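Local coordinates for protein (R)-specific secondary-alkylsulfatase (Pseudomonas sp., PDB 4AXH) that hydrolyses (R)-secondary-alkyl sulfates to (S)-alcohols and sulfate with inversion of configuration, using two zinc ions, at residues Lys203-Ser208 against Leu282-Thr287; Gly209-Ala214 against Leu261-Val266; Gly140-Val145 against Thr276-Glu281. All blocks are in the same frame, centred on the assembly; numbering follows the deposited sequence.

Interaction 1. Residues Lys203-Ser208 against Leu282-Thr287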
loop_
_atom_site.group_PDB
_atom_site.type_symbol
_atom_site.label_atom_id
_atom_site.label_comp_id
_atom_site.label_asym_id
_atom_site.label_seq_id
_atom_site.Cartn_x
_atom_site.Cartn_y
_atom_site.Cartn_z
ATOM N N LYS A 203 16.653 10.099 31.277
ATOM C CA LYS A 203 16.178 8.837 30.713
ATOM C C LYS A 203 15.214 9.147 29.572
ATOM O O LYS A 203 14.196 9.789 29.786
ATOM C CB LYS A 203 15.543 7.935 31.805
ATOM C CG LYS A 203 16.515 7.408 32.882
ATOM C CD LYS A 203 17.284 6.159 32.412
ATOM C CE LYS A 203 18.770 6.152 32.762
ATOM N NZ LYS A 203 19.531 5.079 32.034
ATOM N N VAL A 204 15.570 8.756 28.355
ATOM C CA VAL A 204 14.772 9.017 27.163
ATOM C C VAL A 204 14.186 7.704 26.576
ATOM O O VAL A 204 14.902 6.912 25.961
ATOM C CB VAL A 204 15.531 9.903 26.138
ATOM C CG1 VAL A 204 14.734 10.078 24.858
ATOM C CG2 VAL A 204 15.825 11.260 26.729
ATOM N N PHE A 205 12.879 7.486 26.788
ATOM C CA PHE A 205 12.154 6.282 26.351
ATOM C C PHE A 205 11.542 6.455 24.980
ATOM O O PHE A 205 11.092 7.550 24.642
ATOM C CB PHE A 205 11.055 5.905 27.352
ATOM C CG PHE A 205 11.496 5.836 28.795
ATOM C CD1 PHE A 205 11.518 6.974 29.586
ATOM C CD2 PHE A 205 11.864 4.628 29.366
ATOM C CE1 PHE A 205 11.925 6.912 30.920
ATOM C CE2 PHE A 205 12.276 4.563 30.697
ATOM C CZ PHE A 205 12.295 5.704 31.469
ATOM N N ALA A 206 11.507 5.354 24.194
ATOM C CA ALA A 206 10.963 5.316 22.840
ATOM C C ALA A 206 10.560 3.906 22.430
ATOM O O ALA A 206 11.212 2.960 22.851
ATOM C CB ALA A 206 11.964 5.893 21.830
ATOM N N PRO A 207 9.500 3.734 21.584
ATOM C CA PRO A 207 9.106 2.372 21.171
ATOM C C PRO A 207 10.122 1.731 20.235
ATOM O O PRO A 207 10.916 2.438 19.618
ATOM C CB PRO A 207 7.764 2.590 20.480
ATOM C CG PRO A 207 7.782 3.990 20.036
ATOM C CD PRO A 207 8.582 4.751 21.026
ATOM N N SER A 208 10.105 0.388 20.148
ATOM C CA SER A 208 10.966 -0.429 19.305
ATOM C C SER A 208 11.042 0.118 17.879
ATOM O O SER A 208 9.994 0.439 17.278
ATOM C CB SER A 208 10.417 -1.857 19.272
ATOM O OG SER A 208 11.075 -2.700 18.337
ATOM N N LEU A 282 5.133 4.258 34.934
ATOM C CA LEU A 282 4.815 4.308 33.512
ATOM C C LEU A 282 4.669 2.900 33.007
ATOM O O LEU A 282 5.579 2.096 33.181
ATOM C CB LEU A 282 5.937 4.998 32.697
ATOM C CG LEU A 282 6.569 6.274 33.255
ATOM C CD1 LEU A 282 7.937 6.494 32.680
ATOM C CD2 LEU A 282 5.699 7.465 32.992
ATOM N N GLU A 283 3.519 2.603 32.388
ATOM C CA GLU A 283 3.242 1.354 31.693
ATOM C C GLU A 283 3.087 1.792 30.234
ATOM O O GLU A 283 2.286 2.687 29.920
ATOM C CB GLU A 283 1.965 0.662 32.202
ATOM C CG GLU A 283 1.752 -0.731 31.611
ATOM C CD GLU A 283 0.684 -1.630 32.225
ATOM O OE1 GLU A 283 0.147 -1.280 33.301
ATOM O OE2 GLU A 283 0.395 -2.697 31.636
ATOM N N PHE A 284 3.916 1.224 29.380
ATOM C CA PHE A 284 3.945 1.455 27.947
ATOM C C PHE A 284 3.320 0.269 27.231
ATOM O O PHE A 284 3.599 -0.881 27.581
ATOM C CB PHE A 284 5.408 1.608 27.485
ATOM C CG PHE A 284 6.245 2.672 28.196
ATOM C CD1 PHE A 284 6.062 4.027 27.921
ATOM C CD2 PHE A 284 7.255 2.313 29.080
ATOM C CE1 PHE A 284 6.834 4.998 28.548
ATOM C CE2 PHE A 284 8.045 3.287 29.702
ATOM C CZ PHE A 284 7.815 4.629 29.446
ATOM N N GLN A 285 2.481 0.541 26.222
ATOM C CA GLN A 285 1.841 -0.479 25.383
ATOM C C GLN A 285 2.271 -0.264 23.935
ATOM O O GLN A 285 1.875 0.734 23.344
ATOM C CB GLN A 285 0.308 -0.404 25.486
ATOM C CG GLN A 285 -0.421 -1.308 24.462
ATOM C CD GLN A 285 -1.864 -0.951 24.174
ATOM O OE1 GLN A 285 -2.369 0.129 24.545
ATOM N NE2 GLN A 285 -2.539 -1.859 23.461
ATOM N N LEU A 286 3.061 -1.188 23.366
ATOM C CA LEU A 286 3.502 -1.055 21.988
ATOM C C LEU A 286 2.328 -1.127 21.009
ATOM O O LEU A 286 1.601 -2.115 21.007
ATOM C CB LEU A 286 4.524 -2.158 21.638
ATOM C CG LEU A 286 5.991 -1.995 22.080
ATOM C CD1 LEU A 286 6.808 -3.209 21.635
ATOM C CD2 LEU A 286 6.626 -0.789 21.459
ATOM N N THR A 287 2.148 -0.090 20.177
ATOM C CA THR A 287 1.104 -0.043 19.126
ATOM C C THR A 287 1.758 0.069 17.755
ATOM O O THR A 287 1.353 0.887 16.932
ATOM C CB THR A 287 0.072 1.056 19.386
ATOM O OG1 THR A 287 0.742 2.292 19.381
ATOM C CG2 THR A 287 -0.665 0.888 20.689
#
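Phe205 and Phe284 carry the aromatic part of this contact, and Phe284 presents the far end of its ring: its CZ comes over one face of Phe205, 3.9 Å from Phe205 CG. The two side chains cross at about a right angle, yet the ring planes are inclined by only 35° and the centroids stand 5.5 Å apart, so the pair is neither a stack nor an edge-to-face meeting. In both residues CG lies anti to the carbonyl carbon, which carries each ring off its strand into the gap between them. Val176 of strand 172-176 touches both side chains, and Met296 and Ile298 of strand 296-300 press on Phe284.

That gap is the interior of the metallo-beta-lactamase fold, a sandwich of two beta sheets. Strand 203-207 belongs to one sheet and strand 280-286 to the other; their axes come within 8.8 Å and run 28° from parallel. No hydrogen bond links the two segments, which meet mainly through side chains.

Leucines make the contacts at the two ends. Leu282 reaches Phe205 obliquely, with its CD1 4.4 Å from Phe205 CE1. At the other end, Leu286 swings one methyl across, putting CD2 3.7 Å from Pro207 CB; the same methyl lies beside the backbone N of Ser208. The side chain of Pro207 is about 5 Å from that of the zinc ligand His179, so this end lies in the second shell of the zinc site. Among the polar groups, Ser208 OG turns to a hydrogen bond with Glu269.

Interaction 2. Residues Gly209-Ala214 against Leu261-Val266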
loop_
_atom_site.group_PDB
_atom_site.type_symbol
_atom_site.label_atom_id
_atom_site.label_comp_id
_atom_site.label_asym_id
_atom_site.label_seq_id
_atom_site.Cartn_x
_atom_site.Cartn_y
_atom_site.Cartn_z
ATOM N N GLY A 209 12.273 0.216 17.358
ATOM C CA GLY A 209 12.539 0.642 15.983
ATOM C C GLY A 209 12.474 2.124 15.669
ATOM O O GLY A 209 12.442 2.499 14.487
ATOM N N PHE A 210 12.481 2.968 16.726
ATOM C CA PHE A 210 12.383 4.419 16.643
ATOM C C PHE A 210 13.376 5.066 15.690
ATOM O O PHE A 210 12.951 5.727 14.726
ATOM C CB PHE A 210 12.437 5.062 18.035
ATOM C CG PHE A 210 12.323 6.571 18.032
ATOM C CD1 PHE A 210 13.456 7.374 17.921
ATOM C CD2 PHE A 210 11.091 7.192 18.187
ATOM C CE1 PHE A 210 13.352 8.770 17.945
ATOM C CE2 PHE A 210 10.997 8.588 18.227
ATOM C CZ PHE A 210 12.129 9.361 18.105
ATOM N N MET A 211 14.694 4.904 15.969
ATOM C CA MET A 211 15.767 5.498 15.166
ATOM C C MET A 211 15.674 5.171 13.678
ATOM O O MET A 211 15.644 6.098 12.864
ATOM C CB MET A 211 17.141 5.204 15.756
ATOM C CG MET A 211 17.500 6.114 16.958
ATOM S SD MET A 211 17.483 7.945 16.733
ATOM C CE MET A 211 18.458 8.122 15.194
ATOM N N GLU A 212 15.485 3.878 13.338
ATOM C CA GLU A 212 15.321 3.404 11.959
ATOM C C GLU A 212 14.178 4.148 11.281
ATOM O O GLU A 212 14.318 4.523 10.122
ATOM C CB GLU A 212 15.003 1.889 11.931
ATOM C CG GLU A 212 15.956 0.984 12.691
ATOM C CD GLU A 212 15.628 0.613 14.134
ATOM O OE1 GLU A 212 16.049 1.340 15.068
ATOM O OE2 GLU A 212 15.024 -0.467 14.326
ATOM N N HIS A 213 13.064 4.391 11.994
ATOM C CA HIS A 213 11.884 5.042 11.444
ATOM C C HIS A 213 11.893 6.548 11.469
ATOM O O HIS A 213 11.521 7.154 10.472
ATOM C CB HIS A 213 10.600 4.472 12.052
ATOM C CG HIS A 213 10.372 3.062 11.646
ATOM N ND1 HIS A 213 10.464 2.036 12.560
ATOM C CD2 HIS A 213 10.152 2.547 10.412
ATOM C CE1 HIS A 213 10.235 0.934 11.870
ATOM N NE2 HIS A 213 10.043 1.197 10.570
ATOM N N ALA A 214 12.315 7.154 12.589
ATOM C CA ALA A 214 12.406 8.600 12.696
ATOM C C ALA A 214 13.244 9.179 11.510
ATOM O O ALA A 214 12.874 10.203 10.940
ATOM C CB ALA A 214 13.023 8.973 14.034
ATOM N N LEU A 261 16.774 15.897 16.638
ATOM C CA LEU A 261 16.682 14.466 16.866
ATOM C C LEU A 261 17.672 14.078 17.940
ATOM O O LEU A 261 18.863 14.049 17.672
ATOM C CB LEU A 261 16.980 13.700 15.577
ATOM C CG LEU A 261 16.184 12.437 15.343
ATOM C CD1 LEU A 261 16.165 12.080 13.852
ATOM C CD2 LEU A 261 16.701 11.304 16.167
ATOM N N VAL A 262 17.210 13.839 19.165
ATOM C CA VAL A 262 18.105 13.351 20.202
ATOM C C VAL A 262 17.830 11.876 20.476
ATOM O O VAL A 262 16.728 11.508 20.885
ATOM C CB VAL A 262 18.471 14.247 21.426
ATOM C CG1 VAL A 262 18.046 15.702 21.258
ATOM C CG2 VAL A 262 18.039 13.648 22.755
ATOM N N ALA A 263 18.805 11.025 20.136
ATOM C CA ALA A 263 18.721 9.579 20.280
ATOM C C ALA A 263 18.199 9.120 21.637
ATOM O O ALA A 263 18.624 9.651 22.667
ATOM C CB ALA A 263 20.069 8.957 20.007
ATOM N N PRO A 264 17.255 8.148 21.662
ATOM C CA PRO A 264 16.760 7.631 22.947
ATOM C C PRO A 264 17.799 6.813 23.734
ATOM O O PRO A 264 18.782 6.307 23.199
ATOM C CB PRO A 264 15.570 6.761 22.546
ATOM C CG PRO A 264 15.327 7.056 21.098
ATOM C CD PRO A 264 16.625 7.434 20.534
ATOM N N ASN A 265 17.553 6.720 25.030
ATOM C CA ASN A 265 18.333 6.048 26.057
ATOM C C ASN A 265 17.815 4.605 26.158
ATOM O O ASN A 265 18.549 3.662 25.881
ATOM C CB ASN A 265 18.017 6.760 27.368
ATOM C CG ASN A 265 19.151 6.974 28.280
ATOM O OD1 ASN A 265 19.663 8.081 28.375
ATOM N ND2 ASN A 265 19.486 5.953 29.065
ATOM N N VAL A 266 16.537 4.446 26.562
ATOM C CA VAL A 266 15.860 3.170 26.790
ATOM C C VAL A 266 14.722 2.870 25.802
ATOM O O VAL A 266 13.751 3.635 25.698
ATOM C CB VAL A 266 15.531 2.925 28.302
ATOM C CG1 VAL A 266 15.433 4.221 29.111
ATOM C CG2 VAL A 266 14.318 2.027 28.517
#
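Two different first torsions on consecutive residues, Phe210 and Met211, set up this contact at the start of helix 210-219. Phe210 holds CG anti to its own nitrogen (chi1 -179°), and the ring extends to Pro264, where Phe210 CD1 lies 3.7 Å from Pro264 CG. The proline meets the ring at an oblique angle, with its CG also near CE1. Met211 instead has CG beside the backbone nitrogen and then folds at chi2 (-57°) and chi3 (-49°), so that SD is brought up to segment 261-266 while CE turns back toward the helix.

The bent methionine packs chiefly on Leu261 and Pro264. Met211 SD sits 3.5 Å from Leu261 CD2, and CE lies close to the same methyl; nearer the backbone, Met211 CG packs 3.9 Å from Pro264 CD. Ala263 lies at the margin of the sulfur's surroundings. One turn on from Phe210, Ala214 CB approaches Leu261 CD1 at 4.4 Å and also covers part of one face of the Phe210 ring. The contact is wholly apolar.

Tyr177 stacks on the Phe210 ring, and Phe185 meets that ring with the planes steeply inclined. The Phe210 side chain is about 6 Å from that of the zinc ligand His179. Here the helix that follows strand 203-207 packs on the irregular segment leading into strand 266-268, just behind the dinuclear zinc site of a metallo-beta-lactamase-fold hydrolase.

Interaction 3. Residues Gly140-Val145 against Thr276-Glu281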
loop_
_atom_site.group_PDB
_atom_site.type_symbol
_atom_site.label_atom_id
_atom_site.label_comp_id
_atom_site.label_asym_id
_atom_site.label_seq_id
_atom_site.Cartn_x
_atom_site.Cartn_y
_atom_site.Cartn_z
ATOM N N GLY A 140 6.476 14.511 39.671
ATOM C CA GLY A 140 7.420 13.518 40.175
ATOM C C GLY A 140 8.341 14.043 41.255
ATOM O O GLY A 140 8.402 15.259 41.499
ATOM N N ASP A 141 9.067 13.103 41.902
ATOM C CA ASP A 141 9.966 13.317 43.046
ATOM C C ASP A 141 10.902 14.525 43.001
ATOM O O ASP A 141 10.677 15.480 43.755
ATOM C CB ASP A 141 10.669 12.010 43.481
ATOM C CG ASP A 141 9.735 10.930 44.030
ATOM O OD1 ASP A 141 8.584 11.269 44.429
ATOM O OD2 ASP A 141 10.167 9.763 44.118
ATOM N N SER A 142 11.922 14.503 42.113
ATOM C CA SER A 142 12.922 15.572 41.999
ATOM C C SER A 142 12.734 16.534 40.815
ATOM O O SER A 142 12.718 17.749 41.019
ATOM C CB SER A 142 14.336 14.996 42.016
ATOM O OG SER A 142 14.564 14.049 40.985
ATOM N N GLY A 143 12.615 15.986 39.603
ATOM C CA GLY A 143 12.484 16.781 38.391
ATOM C C GLY A 143 11.168 16.602 37.683
ATOM O O GLY A 143 10.125 16.540 38.334
ATOM N N LEU A 144 11.223 16.542 36.336
ATOM C CA LEU A 144 10.064 16.425 35.449
ATOM C C LEU A 144 10.188 15.278 34.481
ATOM O O LEU A 144 11.263 15.021 33.926
ATOM C CB LEU A 144 9.847 17.712 34.620
ATOM C CG LEU A 144 9.683 19.056 35.341
ATOM C CD1 LEU A 144 9.619 20.167 34.344
ATOM C CD2 LEU A 144 8.437 19.109 36.189
ATOM N N VAL A 145 9.063 14.600 34.244
ATOM C CA VAL A 145 8.985 13.547 33.238
ATOM C C VAL A 145 8.066 14.034 32.164
ATOM O O VAL A 145 6.944 14.464 32.431
ATOM C CB VAL A 145 8.788 12.090 33.721
ATOM C CG1 VAL A 145 7.819 12.017 34.877
ATOM C CG2 VAL A 145 8.394 11.145 32.588
ATOM N N THR A 276 9.642 2.715 36.208
ATOM C CA THR A 276 9.508 3.739 37.221
ATOM C C THR A 276 10.711 4.666 37.161
ATOM O O THR A 276 11.843 4.195 36.988
ATOM C CB THR A 276 9.032 3.141 38.583
ATOM O OG1 THR A 276 8.938 4.161 39.594
ATOM C CG2 THR A 276 9.892 1.976 39.051
ATOM N N VAL A 277 10.451 5.992 37.163
ATOM C CA VAL A 277 11.478 7.045 37.053
ATOM C C VAL A 277 11.028 8.273 37.836
ATOM O O VAL A 277 9.944 8.793 37.580
ATOM C CB VAL A 277 11.900 7.347 35.565
ATOM C CG1 VAL A 277 10.740 7.867 34.720
ATOM C CG2 VAL A 277 13.106 8.289 35.492
ATOM N N ASP A 278 11.828 8.711 38.817
ATOM C CA ASP A 278 11.526 9.860 39.683
ATOM C C ASP A 278 10.187 9.709 40.439
ATOM O O ASP A 278 9.453 10.680 40.651
ATOM C CB ASP A 278 11.650 11.199 38.930
ATOM C CG ASP A 278 11.997 12.374 39.830
ATOM O OD1 ASP A 278 12.731 12.169 40.832
ATOM O OD2 ASP A 278 11.559 13.504 39.525
ATOM N N GLY A 279 9.906 8.478 40.863
ATOM C CA GLY A 279 8.697 8.143 41.596
ATOM C C GLY A 279 7.450 8.292 40.753
ATOM O O GLY A 279 6.400 8.697 41.259
ATOM N N VAL A 280 7.578 7.996 39.443
ATOM C CA VAL A 280 6.510 8.075 38.449
ATOM C C VAL A 280 6.437 6.712 37.794
ATOM O O VAL A 280 7.433 6.242 37.243
ATOM C CB VAL A 280 6.727 9.229 37.420
ATOM C CG1 VAL A 280 5.677 9.202 36.327
ATOM C CG2 VAL A 280 6.735 10.588 38.105
ATOM N N GLU A 281 5.268 6.060 37.898
ATOM C CA GLU A 281 5.026 4.756 37.305
ATOM C C GLU A 281 4.521 4.980 35.884
ATOM O O GLU A 281 3.607 5.784 35.652
ATOM C CB GLU A 281 3.981 3.973 38.117
ATOM C CG GLU A 281 4.526 3.097 39.222
ATOM C CD GLU A 281 3.432 2.573 40.131
ATOM O OE1 GLU A 281 2.684 1.662 39.704
ATOM O OE2 GLU A 281 3.296 3.102 41.258
#
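Asp278 reaches across to the turn at Asp141-Gly143, and its carboxylate is gripped there by backbone and hydroxyl together. Its CG is anti to the backbone N (chi1 -153°), which takes the acid away from its own hairpin and into the turn. OD1 accepts two bonds from Ser142. Ser142 N donates to Asp278 OD1 at 2.8 Å from the syn side, somewhat out of the carboxylate plane, and Ser142 OG donates to the same OD1 at 2.6 Å from above that plane. Ser142 places its hydroxyl by a chi1 of 58°, which tucks OG between its own nitrogen and carbonyl carbon. Gly143 N donates to Asp278 OD2 at 2.7 Å, also syn but tilted out of the plane, and Ser142 N adds a weak second bond to this oxygen.

Asp278 also uses its main chain: Asp278 O receives Asp141 N at 2.8 Å. Asp141 leans its own side chain over the hairpin, with OD2 lying 3.3 Å from Gly279 CA.

Beneath this polar layer, Val280 CG2 meets Val145 CG1 at 3.7 Å and also rests against Gly140 CA.

The type I' turn of the two-residue beta hairpin, Asp278-Gly279, is thus fastened to the loop entering strand 144-147. Three donor groups converging on one carboxylate would probably favour its ionised form and fix its rotation, and may help to offset the like charge of Asp141.

In the fold
All three contacts lie in the metallo-beta-lactamase-like domain, on one side of the chain's centre. Interactions 1 and 3 join its two mixed sheets and share strand 280-286; their centres are 15 Å apart, and they meet where Val277 packs against Leu282 and Phe205. Interaction 2 continues from strand 203-207 into the helix that follows it. Its centre is 11 Å from that of interaction 1 and 22 Å from that of interaction 3. Backbone bonds from Val204 to Asn265 and Val266 join interactions 1 and 2. Along the chain, interaction 2 is nested within both other loops, whereas 1 and 3 alternate. Together they run from the hairpin 272-286, whose turn lies away from the annotated sites, down to the neighbourhood of the zinc ions.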